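Local structure of coat protein (Papaya mosaic virus, 4DOX) at residues 45-50 with 54-59; 61-66 with 101-106; 145-150 with 161-166. The protein forms the protein shell of the flexible filamentous papaya mosaic virus, probably by helical assembly of many copies around the viral RNA. All coordinates share one frame; numbering follows the deposited sequence.

Contact 1 (45-50 with 54-59)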
ATOM      1  N   LEU A  45     -15.142   0.400  -7.528  1.00 30.05           N
ATOM      2  CA  LEU A  45     -15.917   1.297  -6.688  1.00 31.00           C
ATOM      3  C   LEU A  45     -15.471   2.754  -6.828  1.00 30.57           C
ATOM      4  O   LEU A  45     -16.282   3.668  -6.731  1.00 30.68           O
ATOM      5  CB  LEU A  45     -15.857   0.817  -5.248  1.00 30.70           C
ATOM      6  CG  LEU A  45     -17.086  -0.027  -4.877  1.00 34.14           C
ATOM      7  CD1 LEU A  45     -17.132  -1.432  -5.469  1.00 33.50           C
ATOM      8  CD2 LEU A  45     -17.166  -0.099  -3.371  1.00 34.85           C
ATOM      9  N   MET A  46     -14.176   2.955  -7.080  1.00 29.69           N
ATOM     10  CA  MET A  46     -13.636   4.282  -7.245  1.00 30.41           C
ATOM     11  C   MET A  46     -14.186   4.911  -8.498  1.00 32.09           C
ATOM     12  O   MET A  46     -14.562   6.088  -8.502  1.00 32.88           O
ATOM     13  CB  MET A  46     -12.120   4.241  -7.340  1.00 29.32           C
ATOM     14  CG  MET A  46     -11.447   4.331  -6.009  1.00 29.20           C
ATOM     15  SD  MET A  46      -9.677   4.091  -6.159  1.00 33.29           S
ATOM     16  CE  MET A  46      -9.032   5.766  -6.276  1.00 29.67           C
ATOM     17  N   VAL A  47     -14.199   4.125  -9.572  1.00 32.58           N
ATOM     18  CA  VAL A  47     -14.750   4.591 -10.827  1.00 34.40           C
ATOM     19  C   VAL A  47     -16.242   4.895 -10.620  1.00 35.55           C
ATOM     20  O   VAL A  47     -16.713   5.927 -11.060  1.00 36.89           O
ATOM     21  CB  VAL A  47     -14.405   3.613 -12.034  1.00 35.43           C
ATOM     22  CG1 VAL A  47     -15.303   3.841 -13.286  1.00 36.93           C
ATOM     23  CG2 VAL A  47     -12.915   3.732 -12.410  1.00 33.60           C
ATOM     24  N   ALA A  48     -16.967   4.046  -9.917  1.00 35.53           N
ATOM     25  CA  ALA A  48     -18.382   4.268  -9.688  1.00 37.15           C
ATOM     26  C   ALA A  48     -18.627   5.537  -8.871  1.00 38.05           C
ATOM     27  O   ALA A  48     -19.635   6.207  -9.027  1.00 39.70           O
ATOM     28  CB  ALA A  48     -18.986   3.095  -9.028  1.00 36.08           C
ATOM     29  N   ALA A  49     -17.696   5.839  -7.982  1.00 36.89           N
ATOM     30  CA  ALA A  49     -17.738   7.019  -7.151  1.00 37.60           C
ATOM     31  C   ALA A  49     -17.362   8.246  -7.935  1.00 39.28           C
ATOM     32  O   ALA A  49     -17.382   9.340  -7.406  1.00 39.80           O
ATOM     33  CB  ALA A  49     -16.835   6.864  -6.005  1.00 35.60           C
ATOM     34  N   LYS A  50     -17.186   8.121  -9.302  1.00 38.52           N
ATOM     35  CA  LYS A  50     -16.751   9.199 -10.168  1.00 40.25           C
ATOM     36  C   LYS A  50     -15.289   9.631 -10.286  1.00 36.38           C
ATOM     37  O   LYS A  50     -15.001  10.731 -10.625  1.00 41.33           O
ATOM     38  CB  LYS A  50     -17.693  10.369 -10.024  1.00 38.14           C
ATOM     39  CG  LYS A  50     -18.947  10.263 -10.817  1.00 50.55           C
ATOM     40  CD  LYS A  50     -19.962   9.379 -10.199  1.00 47.11           C
ATOM     41  CE  LYS A  50     -21.296   9.574 -10.769  1.00 57.07           C
ATOM     42  NZ  LYS A  50     -21.865  10.872 -10.357  1.00 61.84           N
ATOM     43  N   ALA A  54      -8.813   6.573 -15.981  1.00 43.12           N
ATOM     44  CA  ALA A  54      -7.414   6.977 -16.119  1.00 43.22           C
ATOM     45  C   ALA A  54      -6.716   7.392 -14.774  1.00 41.64           C
ATOM     46  O   ALA A  54      -5.516   7.158 -14.597  1.00 41.59           O
ATOM     47  CB  ALA A  54      -7.297   8.105 -17.171  1.00 44.98           C
ATOM     48  N   SER A  55      -7.464   7.996 -13.844  1.00 39.63           N
ATOM     49  CA  SER A  55      -6.888   8.615 -12.667  1.00 37.13           C
ATOM     50  C   SER A  55      -6.856   7.751 -11.415  1.00 34.97           C
ATOM     51  O   SER A  55      -6.318   8.181 -10.380  1.00 34.03           O
ATOM     52  CB  SER A  55      -7.671   9.876 -12.320  1.00 38.34           C
ATOM     53  OG  SER A  55      -7.532  10.862 -13.312  1.00 40.35           O
ATOM     54  N   VAL A  56      -7.415   6.548 -11.467  1.00 33.36           N
ATOM     55  CA  VAL A  56      -7.530   5.791 -10.232  1.00 30.54           C
ATOM     56  C   VAL A  56      -6.203   5.550  -9.495  1.00 29.87           C
ATOM     57  O   VAL A  56      -6.187   5.557  -8.256  1.00 29.30           O
ATOM     58  CB  VAL A  56      -8.263   4.466 -10.399  1.00 30.72           C
ATOM     59  CG1 VAL A  56      -9.651   4.690 -10.957  1.00 30.71           C
ATOM     60  CG2 VAL A  56      -7.435   3.436 -11.210  1.00 28.39           C
ATOM     61  N   THR A  57      -5.094   5.323 -10.216  1.00 29.66           N
ATOM     62  CA  THR A  57      -3.794   5.091  -9.535  1.00 28.14           C
ATOM     63  C   THR A  57      -3.262   6.364  -8.877  1.00 28.34           C
ATOM     64  O   THR A  57      -3.013   6.387  -7.646  1.00 27.34           O
ATOM     65  CB  THR A  57      -2.758   4.550 -10.477  1.00 28.90           C
ATOM     66  OG1 THR A  57      -3.320   3.434 -11.189  1.00 29.60           O
ATOM     67  CG2 THR A  57      -1.451   4.151  -9.723  1.00 26.07           C
ATOM     68  N   THR A  58      -3.157   7.442  -9.666  1.00 28.43           N
ATOM     69  CA  THR A  58      -2.711   8.708  -9.119  1.00 28.59           C
ATOM     70  C   THR A  58      -3.599   9.170  -7.941  1.00 28.02           C
ATOM     71  O   THR A  58      -3.127   9.826  -6.992  1.00 28.42           O
ATOM     72  CB  THR A  58      -2.631   9.817 -10.184  1.00 29.78           C
ATOM     73  OG1 THR A  58      -3.936  10.141 -10.666  1.00 31.65           O
ATOM     74  CG2 THR A  58      -1.781   9.401 -11.370  1.00 31.92           C
ATOM     75  N   VAL A  59      -4.881   8.851  -8.004  1.00 27.32           N
ATOM     76  CA  VAL A  59      -5.800   9.364  -7.008  1.00 27.01           C
ATOM     77  C   VAL A  59      -5.632   8.493  -5.749  1.00 27.27           C
ATOM     78  O   VAL A  59      -5.531   9.006  -4.634  1.00 27.23           O
ATOM     79  CB  VAL A  59      -7.250   9.468  -7.583  1.00 27.77           C
ATOM     80  CG1 VAL A  59      -8.301   9.576  -6.510  1.00 26.38           C
ATOM     81  CG2 VAL A  59      -7.349  10.632  -8.533  1.00 25.97           C
TER
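Met46 and Val47 meet Val56 and Val59 through apolar side chains. Val47 and Val56 touch by one methyl each, with Val47 CG2 lying 3.7 Å from Val56 CG1. Their side chains approach at a slant rather than end on. Val47 puts CG1 anti to its backbone N (chi1 163°), which leaves CG2 beside that N and turned to Val56. Met46 reaches further across. Its chain is bent at the last torsion (chi3 95°), and the terminal methyl does the touching. Met46 CE lies 3.9 Å from Val59 CG1, the two side chains running alongside each other in opposite senses. The same CE also sits 4.4 Å from Val56 CB.

One polar atom belongs to this contact. The carbonyl oxygen Val56 O is 3.5 Å from Met46 CE, a van der Waals approach.

The hydrogen bonds here are local to each side of the contact; one comes from Val51, just past the first segment. Lys50, with positive phi, is the C' residue of a Schellman motif that ends helix 36-48. Val51 N bonds to Met46 O, and Lys50 N bonds to Val47 O at 2.9 Å. On the other segment, Ser55 O accepts from both Val59 N and Thr58 OG1. The hydroxyl bond, Thr58 OG1 to Ser55 O, is 3.1 Å long, and its donor is tilted 27° from the carbonyl plane.

The contact lies where two consecutive helices are joined by a short loop. It packs the end of helix 36-48 against the start of helix 56-70. Helix 89-98 adjoins both: Leu45 and Ala49 touch Ile95, and Val59 touches Leu92.

Contact 2 (61-66 with 101-106)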
ATOM      1  N   LEU A  61      -2.941   7.253  -4.898  1.00 28.21           N
ATOM      2  CA  LEU A  61      -1.673   7.738  -4.279  1.00 28.31           C
ATOM      3  C   LEU A  61      -1.846   8.923  -3.337  1.00 28.28           C
ATOM      4  O   LEU A  61      -0.987   9.189  -2.497  1.00 28.24           O
ATOM      5  CB  LEU A  61      -0.642   8.131  -5.324  1.00 28.89           C
ATOM      6  CG  LEU A  61       0.499   7.189  -5.691  1.00 28.56           C
ATOM      7  CD1 LEU A  61       0.742   6.151  -4.670  1.00 26.67           C
ATOM      8  CD2 LEU A  61       0.142   6.567  -6.985  1.00 29.04           C
ATOM      9  N   GLU A  62      -2.945   9.649  -3.509  1.00 28.34           N
ATOM     10  CA  GLU A  62      -3.240  10.763  -2.635  1.00 28.84           C
ATOM     11  C   GLU A  62      -3.551  10.278  -1.233  1.00 27.47           C
ATOM     12  O   GLU A  62      -3.146  10.905  -0.258  1.00 27.34           O
ATOM     13  CB  GLU A  62      -4.398  11.572  -3.174  1.00 30.01           C
ATOM     14  CG  GLU A  62      -4.058  12.306  -4.449  1.00 34.35           C
ATOM     15  CD  GLU A  62      -5.265  12.988  -5.034  1.00 38.17           C
ATOM     16  OE1 GLU A  62      -6.072  13.552  -4.267  1.00 37.42           O
ATOM     17  OE2 GLU A  62      -5.399  12.957  -6.273  1.00 42.97           O
ATOM     18  N   LEU A  63      -4.246   9.143  -1.143  1.00 26.23           N
ATOM     19  CA  LEU A  63      -4.551   8.542   0.145  1.00 24.94           C
ATOM     20  C   LEU A  63      -3.271   7.946   0.714  1.00 24.76           C
ATOM     21  O   LEU A  63      -2.981   8.105   1.923  1.00 25.73           O
ATOM     22  CB  LEU A  63      -5.647   7.485   0.022  1.00 24.22           C
ATOM     23  CG  LEU A  63      -5.957   6.586   1.224  1.00 22.17           C
ATOM     24  CD1 LEU A  63      -6.484   7.363   2.390  1.00 18.68           C
ATOM     25  CD2 LEU A  63      -6.978   5.615   0.798  1.00 22.30           C
ATOM     26  N   VAL A  64      -2.493   7.305  -0.160  1.00 23.62           N
ATOM     27  CA  VAL A  64      -1.190   6.757   0.246  1.00 22.94           C
ATOM     28  C   VAL A  64      -0.270   7.812   0.848  1.00 23.31           C
ATOM     29  O   VAL A  64       0.358   7.580   1.891  1.00 23.85           O
ATOM     30  CB  VAL A  64      -0.483   6.033  -0.913  1.00 22.83           C
ATOM     31  CG1 VAL A  64       0.774   5.379  -0.411  1.00 21.57           C
ATOM     32  CG2 VAL A  64      -1.455   5.017  -1.552  1.00 20.06           C
ATOM     33  N   ASN A  65      -0.185   8.965   0.195  1.00 23.04           N
ATOM     34  CA  ASN A  65       0.576  10.062   0.728  1.00 23.64           C
ATOM     35  C   ASN A  65       0.095  10.420   2.118  1.00 24.33           C
ATOM     36  O   ASN A  65       0.885  10.651   3.013  1.00 24.93           O
ATOM     37  CB  ASN A  65       0.408  11.290  -0.160  1.00 24.39           C
ATOM     38  CG  ASN A  65       1.451  12.396   0.139  1.00 24.04           C
ATOM     39  OD1 ASN A  65       2.680  12.169   0.104  1.00 25.10           O
ATOM     40  ND2 ASN A  65       0.957  13.594   0.407  1.00 20.82           N
ATOM     41  N   PHE A  66      -1.219  10.477   2.304  1.00 25.23           N
ATOM     42  CA  PHE A  66      -1.762  10.943   3.570  1.00 25.54           C
ATOM     43  C   PHE A  66      -1.286   9.982   4.648  1.00 26.18           C
ATOM     44  O   PHE A  66      -0.889  10.417   5.731  1.00 26.86           O
ATOM     45  CB  PHE A  66      -3.297  10.995   3.556  1.00 25.13           C
ATOM     46  CG  PHE A  66      -3.876  11.257   4.916  1.00 24.56           C
ATOM     47  CD1 PHE A  66      -4.125  12.558   5.343  1.00 23.50           C
ATOM     48  CD2 PHE A  66      -4.101  10.204   5.808  1.00 22.17           C
ATOM     49  CE1 PHE A  66      -4.619  12.793   6.636  1.00 23.70           C
ATOM     50  CE2 PHE A  66      -4.600  10.429   7.078  1.00 21.61           C
ATOM     51  CZ  PHE A  66      -4.839  11.718   7.508  1.00 22.30           C
ATOM     52  N   THR A 101     -10.117  -5.431   2.147  1.00 28.48           N
ATOM     53  CA  THR A 101      -8.696  -5.293   2.589  1.00 27.12           C
ATOM     54  C   THR A 101      -8.635  -4.223   3.689  1.00 27.15           C
ATOM     55  O   THR A 101      -9.649  -3.638   4.024  1.00 28.24           O
ATOM     56  CB  THR A 101      -7.686  -5.066   1.399  1.00 25.42           C
ATOM     57  OG1 THR A 101      -6.354  -5.231   1.861  1.00 24.83           O
ATOM     58  CG2 THR A 101      -7.778  -3.662   0.767  1.00 24.87           C
ATOM     59  N   SER A 102      -7.474  -4.015   4.278  1.00 27.25           N
ATOM     60  CA  SER A 102      -7.282  -2.975   5.280  1.00 28.14           C
ATOM     61  C   SER A 102      -6.525  -1.826   4.606  1.00 27.65           C
ATOM     62  O   SER A 102      -5.883  -2.002   3.541  1.00 27.29           O
ATOM     63  CB  SER A 102      -6.405  -3.501   6.406  1.00 28.55           C
ATOM     64  OG  SER A 102      -5.090  -3.764   5.880  1.00 28.39           O
ATOM     65  N   LEU A 103      -6.572  -0.659   5.238  1.00 27.40           N
ATOM     66  CA  LEU A 103      -5.952   0.529   4.692  1.00 26.03           C
ATOM     67  C   LEU A 103      -4.425   0.286   4.643  1.00 26.16           C
ATOM     68  O   LEU A 103      -3.708   0.757   3.727  1.00 25.30           O
ATOM     69  CB  LEU A 103      -6.340   1.702   5.585  1.00 25.86           C
ATOM     70  CG  LEU A 103      -5.809   3.110   5.370  1.00 26.01           C
ATOM     71  CD1 LEU A 103      -6.070   3.627   3.924  1.00 25.45           C
ATOM     72  CD2 LEU A 103      -6.437   4.006   6.402  1.00 24.91           C
ATOM     73  N   ARG A 104      -3.949  -0.511   5.602  1.00 26.60           N
ATOM     74  CA  ARG A 104      -2.527  -0.773   5.739  1.00 26.52           C
ATOM     75  C   ARG A 104      -2.008  -1.582   4.568  1.00 25.81           C
ATOM     76  O   ARG A 104      -0.955  -1.261   4.022  1.00 25.72           O
ATOM     77  CB  ARG A 104      -2.236  -1.471   7.064  1.00 27.50           C
ATOM     78  CG  ARG A 104      -0.868  -2.161   7.162  1.00 27.72           C
ATOM     79  CD  ARG A 104       0.254  -1.360   7.711  1.00 26.79           C
ATOM     80  NE  ARG A 104      -0.131  -0.329   8.677  1.00 33.23           N
ATOM     81  CZ  ARG A 104      -0.061  -0.417  10.016  1.00 33.90           C
ATOM     82  NH1 ARG A 104       0.342  -1.519  10.600  1.00 35.95           N
ATOM     83  NH2 ARG A 104      -0.414   0.612  10.776  1.00 31.06           N
ATOM     84  N   LYS A 105      -2.756  -2.616   4.185  1.00 25.13           N
ATOM     85  CA  LYS A 105      -2.343  -3.483   3.091  1.00 24.42           C
ATOM     86  C   LYS A 105      -2.390  -2.729   1.801  1.00 23.64           C
ATOM     87  O   LYS A 105      -1.508  -2.921   0.970  1.00 25.24           O
ATOM     88  CB  LYS A 105      -3.191  -4.768   3.002  1.00 24.57           C
ATOM     89  CG  LYS A 105      -2.719  -5.797   3.955  1.00 27.91           C
ATOM     90  CD  LYS A 105      -3.759  -6.857   4.196  1.00 34.40           C
ATOM     91  CE  LYS A 105      -3.363  -7.745   5.389  1.00 35.38           C
ATOM     92  NZ  LYS A 105      -4.212  -8.968   5.368  1.00 38.27           N
ATOM     93  N   PHE A 106      -3.411  -1.893   1.617  1.00 22.73           N
ATOM     94  CA  PHE A 106      -3.534  -1.081   0.422  1.00 22.19           C
ATOM     95  C   PHE A 106      -2.339  -0.113   0.277  1.00 22.85           C
ATOM     96  O   PHE A 106      -1.776   0.035  -0.802  1.00 22.52           O
ATOM     97  CB  PHE A 106      -4.820  -0.260   0.506  1.00 22.71           C
ATOM     98  CG  PHE A 106      -5.130   0.557  -0.750  1.00 20.74           C
ATOM     99  CD1 PHE A 106      -4.896   1.935  -0.791  1.00 18.89           C
ATOM    100  CD2 PHE A 106      -5.668  -0.050  -1.882  1.00 20.77           C
ATOM    101  CE1 PHE A 106      -5.177   2.686  -1.937  1.00 18.10           C
ATOM    102  CE2 PHE A 106      -5.975   0.720  -3.050  1.00 21.34           C
ATOM    103  CZ  PHE A 106      -5.728   2.088  -3.064  1.00 18.28           C
TER
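Leu63 and Leu103 form the closest touch between 61-66 and 101-106. A single methyl of Leu103 does the work on its side. Leu103 CD1 lies 3.8 Å from Leu63 CD2 and 4.0 Å from Leu63 CG, so it rests against the branch point of its partner. The two side chains meet at a slant. Leu103 carries CG anti to the backbone N (chi1 176°), and Leu63 does likewise. In Leu103 this brings the end of the side chain nearer to Leu63 than the direction of its CB alone would.

Phe106 supplies the second part of the first shell. Its ring atom CE1 is 4.4 Å from Leu63 CD2. Val64 CG2 is equally far from Phe106 CE1, at 4.4 Å. Both methyls come to the ring obliquely. All four residues are buried.

The next shell probably helps to place these groups. Ser102 is the N-cap of helix 103-108: its OG accepts from Lys105 N at 3.1 Å, with an N-H...O angle of 161°. Arg104, on the same turn, is held by a salt bridge to Asp142 and a hydrogen bond from its NE to Ser72 OG. Val96 of helix 89-98 touches both Leu63 and Phe106, while Ile114 of helix 111-118 packs on Val64. The ring of Phe106 also meets that of Phe110, with the planes at about 60°.

Helices 56-70, 89-98, 103-108 and 111-118 thus share one apolar interior. This is part of the helical core of the coat protein, joining residues far apart in sequence.

Contact 3 (145-150 with 161-166)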
ATOM      1  N   ASP A 145       7.580  -1.654   4.927  1.00 34.37           N
ATOM      2  CA  ASP A 145       7.914  -3.050   4.562  1.00 35.17           C
ATOM      3  C   ASP A 145       7.426  -3.415   3.194  1.00 33.83           C
ATOM      4  O   ASP A 145       7.680  -4.527   2.726  1.00 34.21           O
ATOM      5  CB  ASP A 145       7.354  -4.105   5.557  1.00 36.92           C
ATOM      6  CG  ASP A 145       5.894  -3.843   5.989  1.00 39.29           C
ATOM      7  OD1 ASP A 145       5.535  -4.424   7.048  1.00 42.59           O
ATOM      8  OD2 ASP A 145       5.127  -3.064   5.321  1.00 39.05           O
ATOM      9  N   GLY A 146       6.706  -2.487   2.572  1.00 32.27           N
ATOM     10  CA  GLY A 146       6.178  -2.682   1.235  1.00 31.48           C
ATOM     11  C   GLY A 146       7.172  -2.241   0.182  1.00 31.73           C
ATOM     12  O   GLY A 146       7.051  -2.656  -0.988  1.00 31.69           O
ATOM     13  N   VAL A 147       8.153  -1.416   0.580  1.00 31.48           N
ATOM     14  CA  VAL A 147       9.064  -0.780  -0.398  1.00 32.02           C
ATOM     15  C   VAL A 147       9.855  -1.784  -1.258  1.00 33.41           C
ATOM     16  O   VAL A 147       9.996  -1.619  -2.492  1.00 32.52           O
ATOM     17  CB  VAL A 147      10.029   0.214   0.249  1.00 32.34           C
ATOM     18  CG1 VAL A 147      11.104   0.645  -0.740  1.00 32.32           C
ATOM     19  CG2 VAL A 147       9.280   1.453   0.769  1.00 31.70           C
ATOM     20  N   GLU A 148      10.355  -2.826  -0.599  1.00 34.64           N
ATOM     21  CA  GLU A 148      11.140  -3.821  -1.288  1.00 36.23           C
ATOM     22  C   GLU A 148      10.333  -5.068  -1.589  1.00 35.56           C
ATOM     23  O   GLU A 148      10.915  -6.097  -1.894  1.00 36.59           O
ATOM     24  CB  GLU A 148      12.419  -4.146  -0.511  1.00 37.91           C
ATOM     25  CG  GLU A 148      13.381  -2.953  -0.376  1.00 41.54           C
ATOM     26  CD  GLU A 148      14.690  -3.269   0.412  1.00 47.51           C
ATOM     27  OE1 GLU A 148      14.656  -3.638   1.621  1.00 49.42           O
ATOM     28  OE2 GLU A 148      15.776  -3.100  -0.183  1.00 50.68           O
ATOM     29  N   ASN A 149       9.005  -4.980  -1.519  1.00 33.81           N
ATOM     30  CA  ASN A 149       8.174  -6.086  -1.940  1.00 33.47           C
ATOM     31  C   ASN A 149       7.986  -6.099  -3.473  1.00 34.22           C
ATOM     32  O   ASN A 149       7.399  -5.166  -4.056  1.00 35.28           O
ATOM     33  CB  ASN A 149       6.847  -6.011  -1.226  1.00 32.56           C
ATOM     34  CG  ASN A 149       6.099  -7.324  -1.243  1.00 32.40           C
ATOM     35  OD1 ASN A 149       5.884  -7.914  -2.304  1.00 32.58           O
ATOM     36  ND2 ASN A 149       5.697  -7.784  -0.084  1.00 29.13           N
ATOM     37  N   PRO A 150       8.484  -7.141  -4.148  1.00 34.56           N
ATOM     38  CA  PRO A 150       8.355  -7.198  -5.628  1.00 34.22           C
ATOM     39  C   PRO A 150       6.910  -7.315  -6.169  1.00 33.51           C
ATOM     40  O   PRO A 150       6.668  -7.038  -7.350  1.00 33.62           O
ATOM     41  CB  PRO A 150       9.163  -8.444  -5.996  1.00 35.48           C
ATOM     42  CG  PRO A 150       9.165  -9.282  -4.714  1.00 35.39           C
ATOM     43  CD  PRO A 150       9.159  -8.327  -3.582  1.00 34.80           C
ATOM     44  N   ARG A 161      16.598   4.766  -4.930  1.00 44.47           N
ATOM     45  CA  ARG A 161      17.692   4.054  -4.253  1.00 46.05           C
ATOM     46  C   ARG A 161      17.040   2.923  -3.434  1.00 45.33           C
ATOM     47  O   ARG A 161      15.803   2.899  -3.260  1.00 44.51           O
ATOM     48  CB  ARG A 161      18.559   4.978  -3.385  1.00 46.20           C
ATOM     49  CG  ARG A 161      17.849   5.573  -2.194  1.00 45.16           C
ATOM     50  CD  ARG A 161      18.817   6.314  -1.267  1.00 46.36           C
ATOM     51  NE  ARG A 161      18.152   7.083  -0.202  1.00 46.25           N
ATOM     52  CZ  ARG A 161      17.711   6.581   0.958  1.00 44.96           C
ATOM     53  NH1 ARG A 161      17.835   5.274   1.241  1.00 44.19           N
ATOM     54  NH2 ARG A 161      17.145   7.393   1.843  1.00 43.28           N
ATOM     55  N   SER A 162      17.850   1.974  -2.979  1.00 46.38           N
ATOM     56  CA  SER A 162      17.414   1.040  -1.950  1.00 45.56           C
ATOM     57  C   SER A 162      17.375   1.713  -0.602  1.00 45.11           C
ATOM     58  O   SER A 162      18.052   2.740  -0.397  1.00 46.36           O
ATOM     59  CB  SER A 162      18.365  -0.148  -1.885  1.00 46.74           C
ATOM     60  OG  SER A 162      17.786  -1.176  -2.667  1.00 48.52           O
ATOM     61  N   PRO A 163      16.599   1.147   0.339  1.00 43.77           N
ATOM     62  CA  PRO A 163      16.771   1.618   1.713  1.00 44.21           C
ATOM     63  C   PRO A 163      18.176   1.283   2.218  1.00 46.78           C
ATOM     64  O   PRO A 163      18.781   0.356   1.717  1.00 47.47           O
ATOM     65  CB  PRO A 163      15.703   0.859   2.502  1.00 42.23           C
ATOM     66  CG  PRO A 163      14.886   0.178   1.552  1.00 40.86           C
ATOM     67  CD  PRO A 163      15.390   0.337   0.167  1.00 41.51           C
ATOM     68  N   THR A 164      18.700   2.049   3.179  1.00 49.23           N
ATOM     69  CA  THR A 164      19.944   1.676   3.872  1.00 51.64           C
ATOM     70  C   THR A 164      19.610   0.655   4.939  1.00 52.33           C
ATOM     71  O   THR A 164      18.479   0.616   5.422  1.00 50.78           O
ATOM     72  CB  THR A 164      20.611   2.883   4.519  1.00 52.82           C
ATOM     73  OG1 THR A 164      19.768   3.392   5.552  1.00 52.65           O
ATOM     74  CG2 THR A 164      20.827   3.986   3.484  1.00 52.29           C
ATOM     75  N   GLN A 165      20.578  -0.183   5.294  1.00 55.54           N
ATOM     76  CA  GLN A 165      20.420  -1.159   6.392  1.00 56.96           C
ATOM     77  C   GLN A 165      19.958  -0.443   7.688  1.00 56.71           C
ATOM     78  O   GLN A 165      19.119  -0.977   8.416  1.00 56.68           O
ATOM     79  CB  GLN A 165      21.724  -1.973   6.591  1.00 59.76           C
ATOM     80  CG  GLN A 165      21.678  -3.160   7.586  1.00 63.17           C
ATOM     81  CD  GLN A 165      20.695  -4.298   7.211  1.00 65.77           C
ATOM     82  OE1 GLN A 165      20.234  -4.425   6.068  1.00 65.80           O
ATOM     83  NE2 GLN A 165      20.373  -5.130   8.196  1.00 67.84           N
ATOM     84  N   GLU A 166      20.467   0.765   7.950  1.00 56.84           N
ATOM     85  CA  GLU A 166      20.004   1.560   9.083  1.00 56.76           C
ATOM     86  C   GLU A 166      18.496   1.839   9.008  1.00 54.16           C
ATOM     87  O   GLU A 166      17.773   1.675   9.989  1.00 53.77           O
ATOM     88  CB  GLU A 166      20.784   2.868   9.233  1.00 58.07           C
ATOM     89  CG  GLU A 166      20.349   3.637  10.461  1.00 60.62           C
ATOM     90  CD  GLU A 166      20.910   5.042  10.551  1.00 65.83           C
ATOM     91  OE1 GLU A 166      21.565   5.475   9.578  1.00 69.10           O
ATOM     92  OE2 GLU A 166      20.699   5.714  11.598  1.00 65.83           O
TER
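Glu148 reaches Pro163 by a simple torsional route. Its CG is beside the backbone N and anti to the carbonyl carbon (chi1 -64°), and the chain is extended beyond CG (chi2 -180°). The carboxylate end therefore comes to lie against the CG and CD atoms of the proline ring. Glu148 CD is 3.6 Å from Pro163 CG, and Glu148 OE2 is 3.5 Å from Pro163 CD. The aliphatic part joins in, with Glu148 CG 3.9 Å from Pro163 CD. The two side chains come from opposite directions. Val147 adds a looser touch beside them: its CG1, anti to the backbone N, is 4.4 Å from Pro163 CD.

The acidic group also nears a hydroxyl. Glu148 OE2 lies 3.7 Å from Ser162 OG, which is too far to count as a hydrogen bond. The strongest polar partner of this oxygen is Arg168, which makes a salt bridge to it from helix 165-172. That charge pairing probably helps to keep the carboxylate beside the proline.

Local motifs set both backbones. Gly146 to Asn149 is a type I beta turn, closed by Asn149 N to Gly146 O at 3.1 Å. It carries Val147 and Glu148 at its two central positions. Across the contact, Thr164 is the N-cap of helix 165-172. Its side chain caps a backbone N of the first turn, and Glu167 OE1 accepts from Thr164 N, which is consistent with a capping box.

Pro163 and Val147 are buried, and both rest on Trp115 of helix 111-118. Pro163 touches Phe144 as well. Arg161 folds back on its own segment, with NH1 bonding to Ser162 O at 3.0 Å and to Glu167 OE1 in a salt bridge. Its NE pairs with Asp120.

Overall arrangement
The three contacts follow one another in series along the chain. Contacts 1 and 2 share helix 56-70, and their centres are 14 Å apart. Contact 2 is nearest the middle of the chain, about 5 Å from its centre. Contacts 1 and 3 lie on opposite sides of that centre, with their own centres 28 Å apart and their nearest atoms about 14 Å apart. Contact 3 comes closer to contact 2, at about 6 Å between nearest atoms, without touching it. Helix 111-118 links these two, since it packs on Val64 and also on Val147 and Pro163.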